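Local coordinates for protein L-iditol 2-dehydrogenase (Clostridium scindens, PDB 4OH1) that probably oxidises L-iditol and related sugar alcohols with NAD+, as a zinc-dependent member of the medium-chain alcohol dehydrogenase family, at residues Ala26-Pro31 with Glu35-Val40; Val98-Ala103 with Ala134-Ser139. All blocks are in the same frame, centred on the assembly; numbering follows the deposited sequence.

Overall arrangement
Both contacts lie in the GroES-like domain of this zinc-containing alcohol dehydrogenase, their centres about 10 Å apart and on the same side of the chain's centre. Strands 35-44 and 133-137 join them as antiparallel neighbours: Ile38 N lies 2.8 Å from Ala134 O, and Ile36 N 2.9 Å from Tyr136 O, both probable hydrogen bonds. Contact 1 fastens a loop over strand 35-44 at the periphery, its centre about 24 Å from the centre of the chain and away from the zinc sites. Contact 2 is buried and reaches toward the presumed catalytic zinc site, since the side chain of Tyr102 comes to about 4 Å from those of His74 and Glu157.

Contact 1. Residues Ala26-Pro31 with Glu35-Val40; sequences APMPEP and EIRIKV
The loop that leads from strand 20-26 into strand 35-44 of the GroES-like domain folds back over that strand, and the side chain of Arg37 holds the loop there by a backbone carbonyl. NE and NH2 of Arg37 both donate to one acceptor, the carbonyl oxygen of Pro29, in a side-on grip: NH2 to Pro29 O is 2.7 Å and NE to Pro29 O is 3.0 Å. The oxygen sits close to the guanidinium plane, while the two donors lie about 20° out of the carbonyl plane. Proline suits this extended piece of loop, because its ring restricts phi while its carbonyl remains available as an acceptor.

The end of Arg37 is then enclosed by different kinds of neighbour. Glu30 OE2 forms a salt bridge to Arg37 NH2 at 2.9 Å, and its carboxylate stands 78° from the guanidinium plane, so the pair is not a coplanar, bidentate one. The other carboxylate oxygen, Glu30 OE1, pairs with Lys82, and Arg37 NH1 pairs with Asp81. Strand 75-83 thus supplies a second partner to each charge, and the network probably offsets the charge of the buried arginine and fixes the rotation of its guanidinium. The flexible chain of selenomethionine Met28 crosses the arginine at about a right angle; CG anti to the backbone N (chi1 180°) and bends at chi2 and chi3 bring its methyl across.

Nearer the start of the strand, Pro31 packs on Glu35, their CB atoms 3.7 Å apart. Here a compact ring fits against the aliphatic root of an acid, whose OE1 is bonded to the backbone N of Lys32 in the intervening turn. Met28 CE, over one guanidinium face but offset toward its rim, is 3.6 Å from Arg37 NH1.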
loop_
_atom_site.group_PDB
_atom_site.type_symbol
_atom_site.label_atom_id
_atom_site.label_comp_id
_atom_site.label_asym_id
_atom_site.label_seq_id
_atom_site.Cartn_x
_atom_site.Cartn_y
_atom_site.Cartn_z
ATOM N N ALA A 26 38.903 28.797 6.195
ATOM C CA ALA A 26 37.585 29.192 6.559
ATOM C C ALA A 26 37.554 29.363 8.054
ATOM O O ALA A 26 38.215 28.640 8.790
ATOM C CB ALA A 26 36.603 28.127 6.142
ATOM N N PRO A 27 36.748 30.306 8.513
ATOM C CA PRO A 27 36.642 30.505 9.948
ATOM C C PRO A 27 35.889 29.335 10.580
ATOM O O PRO A 27 35.131 28.660 9.908
ATOM C CB PRO A 27 35.850 31.799 10.055
ATOM C CG PRO A 27 34.987 31.810 8.809
ATOM C CD PRO A 27 35.713 31.040 7.753
HETATM N N MSE A 28 36.155 29.091 11.853
HETATM C CA MSE A 28 35.444 28.124 12.638
HETATM C C MSE A 28 33.969 28.538 12.767
HETATM O O MSE A 28 33.677 29.639 13.201
HETATM C CB MSE A 28 36.088 28.092 14.016
HETATM C CG MSE A 28 35.472 27.133 14.981
HETATM SE SE MSE A 28 35.893 25.293 14.416
HETATM C CE MSE A 28 36.288 24.345 16.092
ATOM N N PRO A 29 33.021 27.671 12.387
ATOM C CA PRO A 29 31.625 28.099 12.573
ATOM C C PRO A 29 31.124 27.872 14.013
ATOM O O PRO A 29 31.663 27.045 14.748
ATOM C CB PRO A 29 30.865 27.227 11.581
ATOM C CG PRO A 29 31.624 25.974 11.526
ATOM C CD PRO A 29 33.103 26.422 11.617
ATOM N N GLU A 30 30.083 28.597 14.395
ATOM C CA GLU A 30 29.592 28.642 15.760
ATOM C C GLU A 30 28.134 28.286 15.744
ATOM O O GLU A 30 27.402 28.811 14.961
ATOM C CB GLU A 30 29.762 30.078 16.311
ATOM C CG GLU A 30 31.185 30.429 16.795
ATOM C CD GLU A 30 31.719 29.391 17.772
ATOM O OE1 GLU A 30 30.893 28.751 18.453
ATOM O OE2 GLU A 30 32.946 29.175 17.863
ATOM N N PRO A 31 27.696 27.374 16.586
ATOM C CA PRO A 31 26.273 27.039 16.535
ATOM C C PRO A 31 25.387 27.967 17.350
ATOM O O PRO A 31 25.724 28.282 18.466
ATOM C CB PRO A 31 26.230 25.680 17.181
ATOM C CG PRO A 31 27.443 25.661 18.068
ATOM C CD PRO A 31 28.472 26.428 17.386
ATOM N N GLU A 35 21.491 24.588 17.130
ATOM C CA GLU A 35 22.441 24.058 16.176
ATOM C C GLU A 35 23.497 23.257 16.875
ATOM O O GLU A 35 23.606 23.301 18.083
ATOM C CB GLU A 35 23.095 25.180 15.373
ATOM C CG GLU A 35 22.166 25.790 14.352
ATOM C CD GLU A 35 22.761 26.993 13.613
ATOM O OE1 GLU A 35 23.702 27.665 14.080
ATOM O OE2 GLU A 35 22.243 27.282 12.532
ATOM N N ILE A 36 24.278 22.523 16.087
ATOM C CA ILE A 36 25.244 21.570 16.588
ATOM C C ILE A 36 26.415 21.663 15.649
ATOM O O ILE A 36 26.238 21.689 14.420
ATOM C CB ILE A 36 24.672 20.133 16.520
ATOM C CG1 ILE A 36 23.419 20.016 17.382
ATOM C CG2 ILE A 36 25.687 19.143 16.988
ATOM C CD1 ILE A 36 22.918 18.636 17.501
ATOM N N ARG A 37 27.620 21.684 16.203
ATOM C CA ARG A 37 28.796 21.647 15.393
ATOM C C ARG A 37 29.401 20.261 15.483
ATOM O O ARG A 37 29.541 19.681 16.570
ATOM C CB ARG A 37 29.797 22.690 15.840
ATOM C CG ARG A 37 31.043 22.668 14.977
ATOM C CD ARG A 37 32.262 23.032 15.794
ATOM N NE ARG A 37 32.237 24.425 16.029
ATOM C CZ ARG A 37 32.717 25.044 17.107
ATOM N NH1 ARG A 37 33.296 24.406 18.119
ATOM N NH2 ARG A 37 32.599 26.347 17.151
ATOM N N ILE A 38 29.750 19.747 14.308
ATOM C CA ILE A 38 30.346 18.447 14.137
ATOM C C ILE A 38 31.784 18.615 13.825
ATOM O O ILE A 38 32.163 19.409 12.977
ATOM C CB ILE A 38 29.770 17.659 12.856
ATOM C CG1 ILE A 38 28.284 17.532 12.887
ATOM C CG2 ILE A 38 30.329 16.282 12.756
ATOM C CD1 ILE A 38 27.810 17.239 14.262
ATOM N N LYS A 39 32.586 17.789 14.426
ATOM C CA LYS A 39 33.898 17.611 13.937
ATOM C C LYS A 39 33.806 16.472 12.913
ATOM O O LYS A 39 33.498 15.331 13.282
ATOM C CB LYS A 39 34.819 17.180 15.038
ATOM C CG LYS A 39 36.207 17.239 14.603
ATOM C CD LYS A 39 37.113 16.314 15.335
ATOM C CE LYS A 39 38.531 16.690 14.928
ATOM N NZ LYS A 39 39.469 15.717 15.484
ATOM N N VAL A 40 34.156 16.767 11.661
ATOM C CA VAL A 40 33.928 15.816 10.604
ATOM C C VAL A 40 35.099 14.872 10.566
ATOM O O VAL A 40 36.235 15.291 10.554
ATOM C CB VAL A 40 33.728 16.502 9.278
ATOM C CG1 VAL A 40 33.372 15.469 8.197
ATOM C CG2 VAL A 40 32.591 17.499 9.379
#

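Contact 2. Residues Val98-Ala103 with Ala134-Ser139; sequences VVANYA and AVYHMS
Ala100 sets its methyl group squarely on the ring of Tyr136. CB lies 3.8 Å from the centroid of the Tyr136 ring and only 6° off the ring normal, a CH-pi contact over the centre of the face. All six ring carbons are therefore almost equally far from the methyl. With the CA atoms of Ala100 and Tyr136 7.5 Å apart, a small residue facing a broad ring fills the gap between strands that are not bonded to each other here. The ring reaches across because Tyr136 CG stands anti to its own carbonyl carbon (chi1 -65°).

In the next shell, Ile141 touches both Ala100 and Tyr136, and Leu76 of strand 75-83 also packs on the tyrosine. Further along the segment, Asn101 OD1 accepts from Ala103 N at 3.1 Å and closes an Asx turn; asparagine suits the place because its short side chain can curl forward to the main chain two residues on. Gln140 draws the two segments together, donating from NE2 to Asn101 O and accepting at OE1 from His137 N.

Tyr102, the middle residue of this turn, meets the zinc ligand His74 edge-to-face. An apolar centre is thus flanked by a polar turn, inside the GroES-like beta domain of zinc-dependent alcohol dehydrogenases, with the turn bordering the presumed catalytic zinc site.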
loop_
_atom_site.group_PDB
_atom_site.type_symbol
_atom_site.label_atom_id
_atom_site.label_comp_id
_atom_site.label_asym_id
_atom_site.label_seq_id
_atom_site.Cartn_x
_atom_site.Cartn_y
_atom_site.Cartn_z
ATOM N N VAL A 98 27.812 10.898 15.095
ATOM C CA VAL A 98 26.641 11.266 14.328
ATOM C C VAL A 98 26.883 11.294 12.811
ATOM O O VAL A 98 28.028 11.302 12.345
ATOM C CB VAL A 98 26.151 12.657 14.736
ATOM C CG1 VAL A 98 25.749 12.698 16.210
ATOM C CG2 VAL A 98 27.234 13.717 14.462
ATOM N N VAL A 99 25.775 11.357 12.070
ATOM C CA VAL A 99 25.762 11.723 10.688
ATOM C C VAL A 99 24.787 12.842 10.561
ATOM O O VAL A 99 23.952 13.102 11.469
ATOM C CB VAL A 99 25.394 10.599 9.752
ATOM C CG1 VAL A 99 26.423 9.491 9.822
ATOM C CG2 VAL A 99 23.992 10.049 10.051
ATOM N N ALA A 100 24.922 13.543 9.461
ATOM C CA ALA A 100 24.101 14.726 9.193
ATOM C C ALA A 100 23.342 14.583 7.878
ATOM O O ALA A 100 23.855 14.000 6.918
ATOM C CB ALA A 100 24.997 15.946 9.115
ATOM N N ASN A 101 22.130 15.115 7.868
ATOM C CA ASN A 101 21.332 15.268 6.684
ATOM C C ASN A 101 21.495 16.705 6.173
ATOM O O ASN A 101 21.125 17.620 6.857
ATOM C CB ASN A 101 19.878 14.972 7.041
ATOM C CG ASN A 101 18.936 15.121 5.875
ATOM O OD1 ASN A 101 19.339 15.338 4.736
ATOM N ND2 ASN A 101 17.654 14.983 6.151
ATOM N N TYR A 102 22.030 16.886 4.967
ATOM C CA TYR A 102 22.301 18.185 4.407
ATOM C C TYR A 102 21.024 18.993 4.295
ATOM O O TYR A 102 21.072 20.225 4.281
ATOM C CB TYR A 102 22.967 18.057 3.000
ATOM C CG TYR A 102 22.046 17.412 1.953
ATOM C CD1 TYR A 102 21.986 16.030 1.801
ATOM C CD2 TYR A 102 21.203 18.168 1.191
ATOM C CE1 TYR A 102 21.124 15.432 0.880
ATOM C CE2 TYR A 102 20.328 17.585 0.273
ATOM C CZ TYR A 102 20.300 16.219 0.121
ATOM O OH TYR A 102 19.411 15.629 -0.760
ATOM N N ALA A 103 19.881 18.327 4.161
ATOM C CA ALA A 103 18.637 19.033 3.802
ATOM C C ALA A 103 17.954 19.566 5.061
ATOM O O ALA A 103 17.787 18.834 6.010
ATOM C CB ALA A 103 17.692 18.080 3.050
ATOM N N ALA A 134 31.563 21.435 10.840
ATOM C CA ALA A 134 30.385 21.966 10.164
ATOM C C ALA A 134 29.236 22.042 11.129
ATOM O O ALA A 134 29.144 21.204 12.029
ATOM C CB ALA A 134 30.017 21.071 8.987
ATOM N N VAL A 135 28.343 23.008 10.900
ATOM C CA VAL A 135 27.221 23.273 11.768
ATOM C C VAL A 135 25.933 22.940 11.042
ATOM O O VAL A 135 25.769 23.242 9.851
ATOM C CB VAL A 135 27.209 24.769 12.248
ATOM C CG1 VAL A 135 25.882 25.149 12.897
ATOM C CG2 VAL A 135 28.329 24.987 13.257
ATOM N N TYR A 136 24.993 22.364 11.781
ATOM C CA TYR A 136 23.708 21.973 11.239
ATOM C C TYR A 136 22.669 22.246 12.319
ATOM O O TYR A 136 22.983 22.281 13.504
ATOM C CB TYR A 136 23.719 20.450 10.929
ATOM C CG TYR A 136 24.675 20.013 9.842
ATOM C CD1 TYR A 136 24.299 19.978 8.492
ATOM C CD2 TYR A 136 25.985 19.708 10.144
ATOM C CE1 TYR A 136 25.237 19.618 7.476
ATOM C CE2 TYR A 136 26.886 19.336 9.162
ATOM C CZ TYR A 136 26.512 19.283 7.844
ATOM O OH TYR A 136 27.481 18.931 6.940
ATOM N N HIS A 137 21.409 22.329 11.924
ATOM C CA HIS A 137 20.316 22.400 12.898
ATOM C C HIS A 137 20.156 21.033 13.530
ATOM O O HIS A 137 20.375 20.017 12.872
ATOM C CB HIS A 137 19.031 22.822 12.204
ATOM C CG HIS A 137 17.917 23.102 13.144
ATOM N ND1 HIS A 137 16.923 22.185 13.401
ATOM C CD2 HIS A 137 17.616 24.198 13.872
ATOM C CE1 HIS A 137 16.070 22.693 14.271
ATOM N NE2 HIS A 137 16.461 23.921 14.562
HETATM N N MSE A 138 19.799 20.992 14.798
HETATM C CA MSE A 138 19.664 19.719 15.496
HETATM C C MSE A 138 18.751 18.688 14.766
HETATM O O MSE A 138 18.990 17.525 14.823
HETATM C CB MSE A 138 19.144 19.978 16.912
HETATM C CG MSE A 138 17.751 20.575 16.973
HETATM SE SE MSE A 138 17.312 21.291 18.791
HETATM C CE MSE A 138 15.425 21.814 18.416
ATOM N N SER A 139 17.729 19.143 14.062
ATOM C CA SER A 139 16.889 18.303 13.279
ATOM C C SER A 139 17.644 17.578 12.173
ATOM O O SER A 139 17.179 16.573 11.714
ATOM C CB SER A 139 15.768 19.096 12.647
ATOM O OG SER A 139 16.244 19.979 11.622
#